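Local coordinates for VC0179-like protein (Escherichia coli, PDB 4XJ6) that probably joins purine nucleoside triphosphates into cyclic dinucleotides, as a bacterial homologue of cyclic GMP-AMP synthase, here holding 3'-deoxy-GTP and magnesium ions, at residues Glu261-Glu266 and Ser296-Met301; Gly273-Val278 and Thr302-Ile307; Glu338-Asp341 and Pro347-Pro350. One frame throughout, in Å; residues are numbered along the deposited sequence.

Contact 1: residues Glu261-Glu266 and Ser296-Met301; sequences EDWFNE and SSISLM. With GH3 (3'-deoxy-guanosine-5'-triphosphate), chain D.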
loop_
_atom_site.group_PDB
_atom_site.type_symbol
_atom_site.label_atom_id
_atom_site.label_comp_id
_atom_site.label_asym_id
_atom_site.label_seq_id
_atom_site.Cartn_x
_atom_site.Cartn_y
_atom_site.Cartn_z
ATOM N N GLU A 261 -6.895 -8.648 1.984
ATOM C CA GLU A 261 -5.960 -9.736 1.729
ATOM C C GLU A 261 -6.701 -11.057 1.531
ATOM O O GLU A 261 -6.455 -11.774 0.556
ATOM C CB GLU A 261 -4.956 -9.862 2.877
ATOM C CG GLU A 261 -4.035 -11.064 2.755
ATOM C CD GLU A 261 -2.989 -11.118 3.853
ATOM O OE1 GLU A 261 -2.916 -10.171 4.667
ATOM O OE2 GLU A 261 -2.238 -12.115 3.899
ATOM N N ASP A 262 -7.609 -11.364 2.454
ATOM C CA ASP A 262 -8.413 -12.579 2.370
ATOM C C ASP A 262 -9.286 -12.586 1.125
ATOM O O ASP A 262 -9.426 -13.611 0.467
ATOM C CB ASP A 262 -9.294 -12.737 3.610
ATOM C CG ASP A 262 -8.500 -13.082 4.851
ATOM O OD1 ASP A 262 -7.332 -13.496 4.712
ATOM O OD2 ASP A 262 -9.052 -12.942 5.963
ATOM N N TRP A 263 -9.870 -11.435 0.807
ATOM C CA TRP A 263 -10.743 -11.319 -0.353
ATOM C C TRP A 263 -9.997 -11.552 -1.660
ATOM O O TRP A 263 -10.503 -12.226 -2.559
ATOM C CB TRP A 263 -11.409 -9.945 -0.383
ATOM C CG TRP A 263 -11.879 -9.544 -1.744
ATOM C CD1 TRP A 263 -13.052 -9.894 -2.341
ATOM C CD2 TRP A 263 -11.183 -8.712 -2.679
ATOM N NE1 TRP A 263 -13.133 -9.329 -3.589
ATOM C CE2 TRP A 263 -11.997 -8.599 -3.821
ATOM C CE3 TRP A 263 -9.951 -8.050 -2.661
ATOM C CZ2 TRP A 263 -11.622 -7.851 -4.933
ATOM C CZ3 TRP A 263 -9.580 -7.308 -3.767
ATOM C CH2 TRP A 263 -10.413 -7.216 -4.889
ATOM N N PHE A 264 -8.796 -10.992 -1.765
ATOM C CA PHE A 264 -8.014 -11.106 -2.990
ATOM C C PHE A 264 -7.462 -12.515 -3.169
ATOM O O PHE A 264 -7.471 -13.051 -4.277
ATOM C CB PHE A 264 -6.869 -10.090 -3.012
ATOM C CG PHE A 264 -6.079 -10.109 -4.286
ATOM C CD1 PHE A 264 -6.702 -9.860 -5.496
ATOM C CD2 PHE A 264 -4.719 -10.383 -4.279
ATOM C CE1 PHE A 264 -5.986 -9.880 -6.674
ATOM C CE2 PHE A 264 -4.000 -10.404 -5.459
ATOM C CZ PHE A 264 -4.639 -10.151 -6.657
ATOM N N ASN A 265 -6.981 -13.110 -2.082
ATOM C CA ASN A 265 -6.464 -14.473 -2.127
ATOM C C ASN A 265 -7.559 -15.465 -2.501
ATOM O O ASN A 265 -7.328 -16.392 -3.273
ATOM C CB ASN A 265 -5.830 -14.854 -0.787
ATOM C CG ASN A 265 -4.457 -14.233 -0.597
ATOM O OD1 ASN A 265 -3.688 -14.102 -1.550
ATOM N ND2 ASN A 265 -4.144 -13.843 0.633
ATOM N N GLU A 266 -8.756 -15.252 -1.962
ATOM C CA GLU A 266 -9.902 -16.090 -2.296
ATOM C C GLU A 266 -10.294 -15.904 -3.758
ATOM O O GLU A 266 -10.725 -16.847 -4.421
ATOM C CB GLU A 266 -11.090 -15.769 -1.389
ATOM C CG GLU A 266 -12.295 -16.675 -1.595
ATOM C CD GLU A 266 -12.031 -18.102 -1.155
ATOM O OE1 GLU A 266 -11.171 -18.304 -0.271
ATOM O OE2 GLU A 266 -12.680 -19.020 -1.696
ATOM N N SER A 296 -6.316 3.890 -7.793
ATOM C CA SER A 296 -5.615 3.099 -6.791
ATOM C C SER A 296 -5.508 1.635 -7.211
ATOM O O SER A 296 -6.294 1.150 -8.027
ATOM C CB SER A 296 -6.323 3.193 -5.441
ATOM O OG SER A 296 -7.631 2.643 -5.516
ATOM N N SER A 297 -4.526 0.941 -6.648
ATOM C CA SER A 297 -4.342 -0.478 -6.918
ATOM C C SER A 297 -5.561 -1.286 -6.492
ATOM O O SER A 297 -5.950 -2.232 -7.171
ATOM C CB SER A 297 -3.096 -1.005 -6.203
ATOM O OG SER A 297 -1.914 -0.505 -6.801
ATOM N N ILE A 298 -6.170 -0.901 -5.375
ATOM C CA ILE A 298 -7.297 -1.652 -4.829
ATOM C C ILE A 298 -8.526 -1.559 -5.737
ATOM O O ILE A 298 -9.259 -2.535 -5.905
ATOM C CB ILE A 298 -7.654 -1.175 -3.391
ATOM C CG1 ILE A 298 -8.790 -2.013 -2.806
ATOM C CG2 ILE A 298 -8.007 0.307 -3.353
ATOM C CD1 ILE A 298 -8.451 -3.470 -2.688
ATOM N N SER A 299 -8.739 -0.393 -6.338
ATOM C CA SER A 299 -9.889 -0.193 -7.209
ATOM C C SER A 299 -9.691 -0.944 -8.518
ATOM O O SER A 299 -10.643 -1.465 -9.099
ATOM C CB SER A 299 -10.112 1.290 -7.483
ATOM O OG SER A 299 -9.144 1.782 -8.386
ATOM N N LEU A 300 -8.445 -0.987 -8.978
ATOM C CA LEU A 300 -8.092 -1.742 -10.172
ATOM C C LEU A 300 -8.312 -3.231 -9.954
ATOM O O LEU A 300 -8.885 -3.916 -10.800
ATOM C CB LEU A 300 -6.637 -1.484 -10.565
ATOM C CG LEU A 300 -6.324 -0.161 -11.266
ATOM C CD1 LEU A 300 -4.847 -0.084 -11.629
ATOM C CD2 LEU A 300 -7.195 -0.003 -12.501
ATOM N N MET A 301 -7.844 -3.724 -8.812
ATOM C CA MET A 301 -8.004 -5.128 -8.453
ATOM C C MET A 301 -9.477 -5.518 -8.361
ATOM O O MET A 301 -9.886 -6.552 -8.887
ATOM C CB MET A 301 -7.306 -5.426 -7.125
ATOM C CG MET A 301 -5.790 -5.331 -7.183
ATOM S SD MET A 301 -5.036 -5.123 -5.560
ATOM C CE MET A 301 -5.296 -6.741 -4.835
HETATM P PG GH3 D . 0.754 -1.283 -4.798
HETATM O O1G GH3 D . 0.421 -0.287 -5.881
HETATM O O2G GH3 D . 1.163 -0.576 -3.530
HETATM O O3G GH3 D . 1.897 -2.155 -5.254
HETATM O O3B GH3 D . -0.558 -2.183 -4.545
HETATM P PB GH3 D . -1.210 -2.380 -3.082
HETATM O O1B GH3 D . -2.016 -3.655 -3.064
HETATM O O2B GH3 D . -0.163 -2.460 -2.000
HETATM O O3A GH3 D . -2.198 -1.117 -2.896
HETATM P PA GH3 D . -1.946 0.044 -1.812
HETATM O O1A GH3 D . -2.562 1.328 -2.318
HETATM O O2A GH3 D . -0.480 0.229 -1.512
HETATM O "O5'" GH3 D . -2.703 -0.428 -0.471
HETATM C "C5'" GH3 D . -2.132 -1.382 0.395
HETATM C "C4'" GH3 D . -3.210 -1.922 1.324
HETATM O "O4'" GH3 D . -3.900 -0.843 1.918
HETATM C "C3'" GH3 D . -4.254 -2.766 0.616
HETATM C "C2'" GH3 D . -5.518 -2.479 1.398
HETATM O "O2'" GH3 D . -5.706 -3.468 2.384
HETATM C "C1'" GH3 D . -5.275 -1.135 2.065
HETATM N N9 GH3 D . -6.038 -0.106 1.345
HETATM C C8 GH3 D . -5.506 0.808 0.474
HETATM N N7 GH3 D . -6.503 1.598 0.008
HETATM C C5 GH3 D . -7.663 1.200 0.585
HETATM C C6 GH3 D . -8.969 1.657 0.471
HETATM O O6 GH3 D . -9.228 2.602 -0.271
HETATM N N1 GH3 D . -9.972 1.046 1.192
HETATM C C2 GH3 D . -9.679 -0.012 2.024
HETATM N N2 GH3 D . -10.653 -0.597 2.720
HETATM N N3 GH3 D . -8.379 -0.461 2.133
HETATM C C4 GH3 D . -7.385 0.131 1.428
#
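Ser296 O, in the N-cap residue just before helix 297-310, whose Ile298 and Met301 pack on Trp263 and Phe264, is gripped twice: Ser299 OG donates to it at 2.9 Å, and Leu300 N reaches it from the same face of the carbonyl plane. The OG of Ser296 accepts a weak capping bond from Ser299 N. In this cGAS-like nucleotidyltransferase the contact sets helix 257-271 against helix 297-310, the two short axes 36° apart and 12.3 Å at their closest. Long side chains fill that wide spacing. Met301 leaves its helix with CG anti to the carbonyl carbon (chi1 -68°) and bends at chi3, which lays its methyl over the Phe264 ring in a CH-pi contact, CE 3.5 Å from the centroid. Met301 SD stands farther back above the same face, 5.0 Å from the Phe264 centroid, a Met-aromatic arrangement. Tyr115 meets Phe264 edge-to-face. Trp263 presents its six-membered ring end instead: CH2 comes within 4.0 Å of Met301 C, which lies at the ring edge. One turn nearer the helix start, Ile298 turns two branches to different partners. CG2 lies 3.9 Å from N7 of the bound nucleotide, while CD1 touches Trp263 CZ3 at 4.1 Å.

Contact 2: residues Gly273-Val278 and Thr302-Ile307; sequences GHLRSV and TAVVNI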
loop_
_atom_site.group_PDB
_atom_site.type_symbol
_atom_site.label_atom_id
_atom_site.label_comp_id
_atom_site.label_asym_id
_atom_site.label_seq_id
_atom_site.Cartn_x
_atom_site.Cartn_y
_atom_site.Cartn_z
ATOM N N GLY A 273 -4.985 -18.427 -11.141
ATOM C CA GLY A 273 -3.708 -17.780 -10.904
ATOM C C GLY A 273 -3.423 -16.610 -11.828
ATOM O O GLY A 273 -2.598 -15.754 -11.511
ATOM N N HIS A 274 -4.112 -16.566 -12.965
ATOM C CA HIS A 274 -3.896 -15.511 -13.954
ATOM C C HIS A 274 -4.407 -14.158 -13.463
ATOM O O HIS A 274 -4.140 -13.126 -14.081
ATOM C CB HIS A 274 -4.571 -15.871 -15.282
ATOM C CG HIS A 274 -6.050 -16.077 -15.172
ATOM N ND1 HIS A 274 -6.607 -17.282 -14.800
ATOM C CD2 HIS A 274 -7.088 -15.234 -15.388
ATOM C CE1 HIS A 274 -7.924 -17.172 -14.790
ATOM N NE2 HIS A 274 -8.242 -15.940 -15.143
ATOM N N LEU A 275 -5.142 -14.169 -12.355
ATOM C CA LEU A 275 -5.669 -12.943 -11.768
ATOM C C LEU A 275 -4.548 -12.023 -11.300
ATOM O O LEU A 275 -4.616 -10.808 -11.479
ATOM C CB LEU A 275 -6.596 -13.257 -10.596
ATOM C CG LEU A 275 -7.137 -12.030 -9.863
ATOM C CD1 LEU A 275 -7.973 -11.185 -10.809
ATOM C CD2 LEU A 275 -7.943 -12.434 -8.642
ATOM N N ARG A 276 -3.521 -12.604 -10.687
ATOM C CA ARG A 276 -2.371 -11.825 -10.249
ATOM C C ARG A 276 -1.644 -11.230 -11.445
ATOM O O ARG A 276 -1.185 -10.088 -11.396
ATOM C CB ARG A 276 -1.414 -12.683 -9.421
ATOM C CG ARG A 276 -1.826 -12.834 -7.966
ATOM C CD ARG A 276 -0.740 -13.511 -7.144
ATOM N NE ARG A 276 -1.158 -13.723 -5.761
ATOM C CZ ARG A 276 -1.745 -14.832 -5.321
ATOM N NH1 ARG A 276 -1.985 -15.832 -6.158
ATOM N NH2 ARG A 276 -2.095 -14.941 -4.047
ATOM N N SER A 277 -1.550 -12.009 -12.519
ATOM C CA SER A 277 -0.890 -11.557 -13.737
ATOM C C SER A 277 -1.607 -10.352 -14.340
ATOM O O SER A 277 -0.985 -9.327 -14.609
ATOM C CB SER A 277 -0.814 -12.693 -14.766
ATOM O OG SER A 277 -0.070 -13.801 -14.277
ATOM N N VAL A 278 -2.918 -10.474 -14.538
ATOM C CA VAL A 278 -3.696 -9.400 -15.151
ATOM C C VAL A 278 -3.812 -8.181 -14.233
ATOM O O VAL A 278 -3.999 -7.060 -14.708
ATOM C CB VAL A 278 -5.113 -9.876 -15.544
ATOM C CG1 VAL A 278 -5.035 -11.016 -16.548
ATOM C CG2 VAL A 278 -5.890 -10.307 -14.322
ATOM N N THR A 302 -10.268 -4.681 -7.695
ATOM C CA THR A 302 -11.687 -4.961 -7.487
ATOM C C THR A 302 -12.463 -4.950 -8.798
ATOM O O THR A 302 -13.374 -5.749 -8.997
ATOM C CB THR A 302 -12.323 -3.943 -6.522
ATOM O OG1 THR A 302 -11.524 -3.841 -5.335
ATOM C CG2 THR A 302 -13.738 -4.369 -6.146
ATOM N N ALA A 303 -12.099 -4.036 -9.689
ATOM C CA ALA A 303 -12.755 -3.948 -10.987
ATOM C C ALA A 303 -12.452 -5.184 -11.827
ATOM O O ALA A 303 -13.330 -5.709 -12.511
ATOM C CB ALA A 303 -12.324 -2.691 -11.720
ATOM N N VAL A 304 -11.210 -5.652 -11.758
ATOM C CA VAL A 304 -10.767 -6.790 -12.558
ATOM C C VAL A 304 -11.450 -8.083 -12.119
ATOM O O VAL A 304 -11.918 -8.857 -12.958
ATOM C CB VAL A 304 -9.235 -6.963 -12.488
ATOM C CG1 VAL A 304 -8.811 -8.328 -13.019
ATOM C CG2 VAL A 304 -8.542 -5.843 -13.259
ATOM N N VAL A 305 -11.517 -8.317 -10.810
ATOM C CA VAL A 305 -12.148 -9.532 -10.310
ATOM C C VAL A 305 -13.650 -9.502 -10.582
ATOM O O VAL A 305 -14.265 -10.548 -10.766
ATOM C CB VAL A 305 -11.908 -9.747 -8.795
ATOM C CG1 VAL A 305 -10.433 -9.627 -8.454
ATOM C CG2 VAL A 305 -12.723 -8.773 -7.974
ATOM N N ASN A 306 -14.231 -8.303 -10.621
ATOM C CA ASN A 306 -15.654 -8.158 -10.899
ATOM C C ASN A 306 -15.946 -8.553 -12.339
ATOM O O ASN A 306 -16.956 -9.196 -12.631
ATOM C CB ASN A 306 -16.122 -6.724 -10.628
ATOM C CG ASN A 306 -16.290 -6.436 -9.146
ATOM O OD1 ASN A 306 -16.297 -7.350 -8.324
ATOM N ND2 ASN A 306 -16.433 -5.160 -8.799
ATOM N N ILE A 307 -15.042 -8.169 -13.232
ATOM C CA ILE A 307 -15.136 -8.539 -14.636
ATOM C C ILE A 307 -14.906 -10.033 -14.823
ATOM O O ILE A 307 -15.699 -10.719 -15.469
ATOM C CB ILE A 307 -14.115 -7.762 -15.487
ATOM C CG1 ILE A 307 -14.428 -6.266 -15.462
ATOM C CG2 ILE A 307 -14.119 -8.273 -16.914
ATOM C CD1 ILE A 307 -13.374 -5.405 -16.132
#
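Leu275 pushes its branched end between Val304 and Val305, joining the start of helix 274-289 to the middle of helix 297-310 in the helical C-terminal part of this cGAS-like enzyme. The two helices are steeply inclined, the N-to-C directions of their short axes 134° apart, with a closest approach of 10.6 Å. Across the interface everything is apolar, and all four residues involved are buried. Leu275 extends with CG opposite its backbone nitrogen (chi1 177°), which carries its methyls beyond the helix surface. CD1 lies 3.7 Å from Val304 CG1 and equally close to Val305 CG1, and the Leu275 and Val304 side chains pass alongside one another, pointing opposite ways. CD2 turns to Val305 alone of the pair, 3.8 Å from its CG1, so that one valine methyl meets both ends of the leucine fork. A turn after Leu275, Val278 points across toward Val304. Its CG2 comes to 3.8 Å of Val304 CG1, the same methyl that Leu275 CD1 touches. Polar interactions run along the helices or to their surroundings: Val278 N bonds to His274 O, and Ile307 N to Ala303 O. Two side chains tie the first turns of helix 274-289 to neighbouring parts of the chain: Arg276 NE is hydrogen-bonded to Tyr115 O, and His274 NE2 to His313 NE2.

Contact 3: residues Glu338-Asp341 and Pro347-Pro350; sequences ESPD and PLFP. With GH3 (3'-deoxy-guanosine-5'-triphosphate), chain D.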
loop_
_atom_site.group_PDB
_atom_site.type_symbol
_atom_site.label_atom_id
_atom_site.label_comp_id
_atom_site.label_asym_id
_atom_site.label_seq_id
_atom_site.Cartn_x
_atom_site.Cartn_y
_atom_site.Cartn_z
ATOM N N GLU A 338 -17.360 -0.681 -5.731
ATOM C CA GLU A 338 -17.556 -0.804 -4.292
ATOM C C GLU A 338 -16.380 -1.519 -3.641
ATOM O O GLU A 338 -15.751 -2.383 -4.252
ATOM C CB GLU A 338 -18.861 -1.544 -3.990
ATOM C CG GLU A 338 -20.109 -0.809 -4.463
ATOM C CD GLU A 338 -21.380 -1.590 -4.194
ATOM O OE1 GLU A 338 -21.315 -2.585 -3.441
ATOM O OE2 GLU A 338 -22.441 -1.212 -4.735
ATOM N N SER A 339 -16.082 -1.148 -2.401
ATOM C CA SER A 339 -14.983 -1.764 -1.670
ATOM C C SER A 339 -15.280 -3.222 -1.344
ATOM O O SER A 339 -16.397 -3.562 -0.959
ATOM C CB SER A 339 -14.689 -0.986 -0.384
ATOM O OG SER A 339 -13.663 -1.617 0.368
ATOM N N PRO A 340 -14.273 -4.092 -1.506
ATOM C CA PRO A 340 -14.405 -5.494 -1.096
ATOM C C PRO A 340 -14.542 -5.615 0.420
ATOM O O PRO A 340 -14.900 -6.674 0.933
ATOM C CB PRO A 340 -13.107 -6.135 -1.595
ATOM C CG PRO A 340 -12.157 -5.003 -1.793
ATOM C CD PRO A 340 -12.995 -3.830 -2.190
ATOM N N ASP A 341 -14.250 -4.523 1.122
ATOM C CA ASP A 341 -14.506 -4.419 2.552
ATOM C C ASP A 341 -15.814 -3.669 2.761
ATOM O O ASP A 341 -15.880 -2.455 2.584
ATOM C CB ASP A 341 -13.350 -3.709 3.263
ATOM C CG ASP A 341 -13.425 -3.836 4.778
ATOM O OD1 ASP A 341 -14.540 -3.966 5.324
ATOM O OD2 ASP A 341 -12.360 -3.804 5.430
ATOM N N PRO A 347 -17.522 4.088 -1.533
ATOM C CA PRO A 347 -16.996 3.150 -2.527
ATOM C C PRO A 347 -15.565 3.510 -2.922
ATOM O O PRO A 347 -15.118 4.623 -2.640
ATOM C CB PRO A 347 -17.958 3.317 -3.702
ATOM C CG PRO A 347 -18.422 4.732 -3.590
ATOM C CD PRO A 347 -18.512 5.012 -2.112
ATOM N N LEU A 348 -14.855 2.578 -3.550
ATOM C CA LEU A 348 -13.500 2.844 -4.027
ATOM C C LEU A 348 -13.539 3.866 -5.152
ATOM O O LEU A 348 -12.611 4.658 -5.329
ATOM C CB LEU A 348 -12.833 1.555 -4.510
ATOM C CG LEU A 348 -12.679 0.432 -3.486
ATOM C CD1 LEU A 348 -12.101 -0.807 -4.147
ATOM C CD2 LEU A 348 -11.804 0.877 -2.330
ATOM N N PHE A 349 -14.633 3.843 -5.902
ATOM C CA PHE A 349 -14.815 4.722 -7.048
ATOM C C PHE A 349 -16.306 4.953 -7.260
ATOM O O PHE A 349 -17.069 3.994 -7.381
ATOM C CB PHE A 349 -14.181 4.103 -8.294
ATOM C CG PHE A 349 -13.716 5.106 -9.304
ATOM C CD1 PHE A 349 -12.426 5.607 -9.251
ATOM C CD2 PHE A 349 -14.557 5.533 -10.318
ATOM C CE1 PHE A 349 -11.988 6.521 -10.183
ATOM C CE2 PHE A 349 -14.122 6.450 -11.253
ATOM C CZ PHE A 349 -12.835 6.943 -11.184
ATOM N N PRO A 350 -16.731 6.226 -7.298
ATOM C CA PRO A 350 -18.161 6.550 -7.377
ATOM C C PRO A 350 -18.806 6.126 -8.694
ATOM O O PRO A 350 -18.099 5.902 -9.676
ATOM C CB PRO A 350 -18.180 8.074 -7.241
ATOM C CG PRO A 350 -16.849 8.509 -7.750
ATOM C CD PRO A 350 -15.892 7.436 -7.309
HETATM P PG GH3 D . 0.754 -1.283 -4.798
HETATM O O1G GH3 D . 0.421 -0.287 -5.881
HETATM O O2G GH3 D . 1.163 -0.576 -3.530
HETATM O O3G GH3 D . 1.897 -2.155 -5.254
HETATM O O3B GH3 D . -0.558 -2.183 -4.545
HETATM P PB GH3 D . -1.210 -2.380 -3.082
HETATM O O1B GH3 D . -2.016 -3.655 -3.064
HETATM O O2B GH3 D . -0.163 -2.460 -2.000
HETATM O O3A GH3 D . -2.198 -1.117 -2.896
HETATM P PA GH3 D . -1.946 0.044 -1.812
HETATM O O1A GH3 D . -2.562 1.328 -2.318
HETATM O O2A GH3 D . -0.480 0.229 -1.512
HETATM O "O5'" GH3 D . -2.703 -0.428 -0.471
HETATM C "C5'" GH3 D . -2.132 -1.382 0.395
HETATM C "C4'" GH3 D . -3.210 -1.922 1.324
HETATM O "O4'" GH3 D . -3.900 -0.843 1.918
HETATM C "C3'" GH3 D . -4.254 -2.766 0.616
HETATM C "C2'" GH3 D . -5.518 -2.479 1.398
HETATM O "O2'" GH3 D . -5.706 -3.468 2.384
HETATM C "C1'" GH3 D . -5.275 -1.135 2.065
HETATM N N9 GH3 D . -6.038 -0.106 1.345
HETATM C C8 GH3 D . -5.506 0.808 0.474
HETATM N N7 GH3 D . -6.503 1.598 0.008
HETATM C C5 GH3 D . -7.663 1.200 0.585
HETATM C C6 GH3 D . -8.969 1.657 0.471
HETATM O O6 GH3 D . -9.228 2.602 -0.271
HETATM N N1 GH3 D . -9.972 1.046 1.192
HETATM C C2 GH3 D . -9.679 -0.012 2.024
HETATM N N2 GH3 D . -10.653 -0.597 2.720
HETATM N N3 GH3 D . -8.379 -0.461 2.133
HETATM C C4 GH3 D . -7.385 0.131 1.428
#
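The guanine of the bound 3'-deoxy-GTP meets Leu348 and Ser339 beyond its O6 and N2 rim, both displaced to the same side of the base plane instead of stacked over the ring. Leu348 CD2 stands 3.7 Å from O6, and Ser339 OG 4.0 Å from N2. The ring of Pro340 offers CD to the other leucine methyl, CD1, at 3.7 Å, the two side chains crossing at about a right angle. The Phe349 ring leads away from this loop pair and meets Phe333 and His359 edge-to-face. Leu348, with CG anti to its carbonyl carbon (chi1 -60°), lies along the opposing backbone, its CG 3.7 Å from Ser339 CA. Ser339 begins an ST turn: its OG accepts from Asp341 N at 3.1 Å, with an N-H...O angle of 150°. Across the loop, Leu348 and Phe349 both face Val337 in a classic beta bulge. Ser339 OG is also hydrogen-bonded to Asp344 OD2, an oxygen that itself bonds the nucleotide, so the serine, itself lining the pocket, probably helps to position that aspartate. The approaches between these two segments and the base are van der Waals in kind, implying that they shape the pocket wall while polar recognition probably falls to residues such as Asp344.

Overall arrangement
Helix 297-310 joins contacts 1 and 2, whose centres lie 9 Å apart: its first turns face helix 257-271 and its later turns helix 274-289, two helices consecutive in the chain. Contacts 1 and 2 interleave along the sequence, and contact 3 follows both, in the loop between helices 318-335 and 357-377. Its centre is 11 Å from that of contact 1 and 16 Å from that of contact 2. Trp263 packs against both neighbours of contact 1, on Val305 and on Pro340, while Thr302 touches Leu348. Contacts 1 and 3 both reach the bound nucleotide, so the helices and the loop together probably lead from buried core at contact 2 to pocket wall.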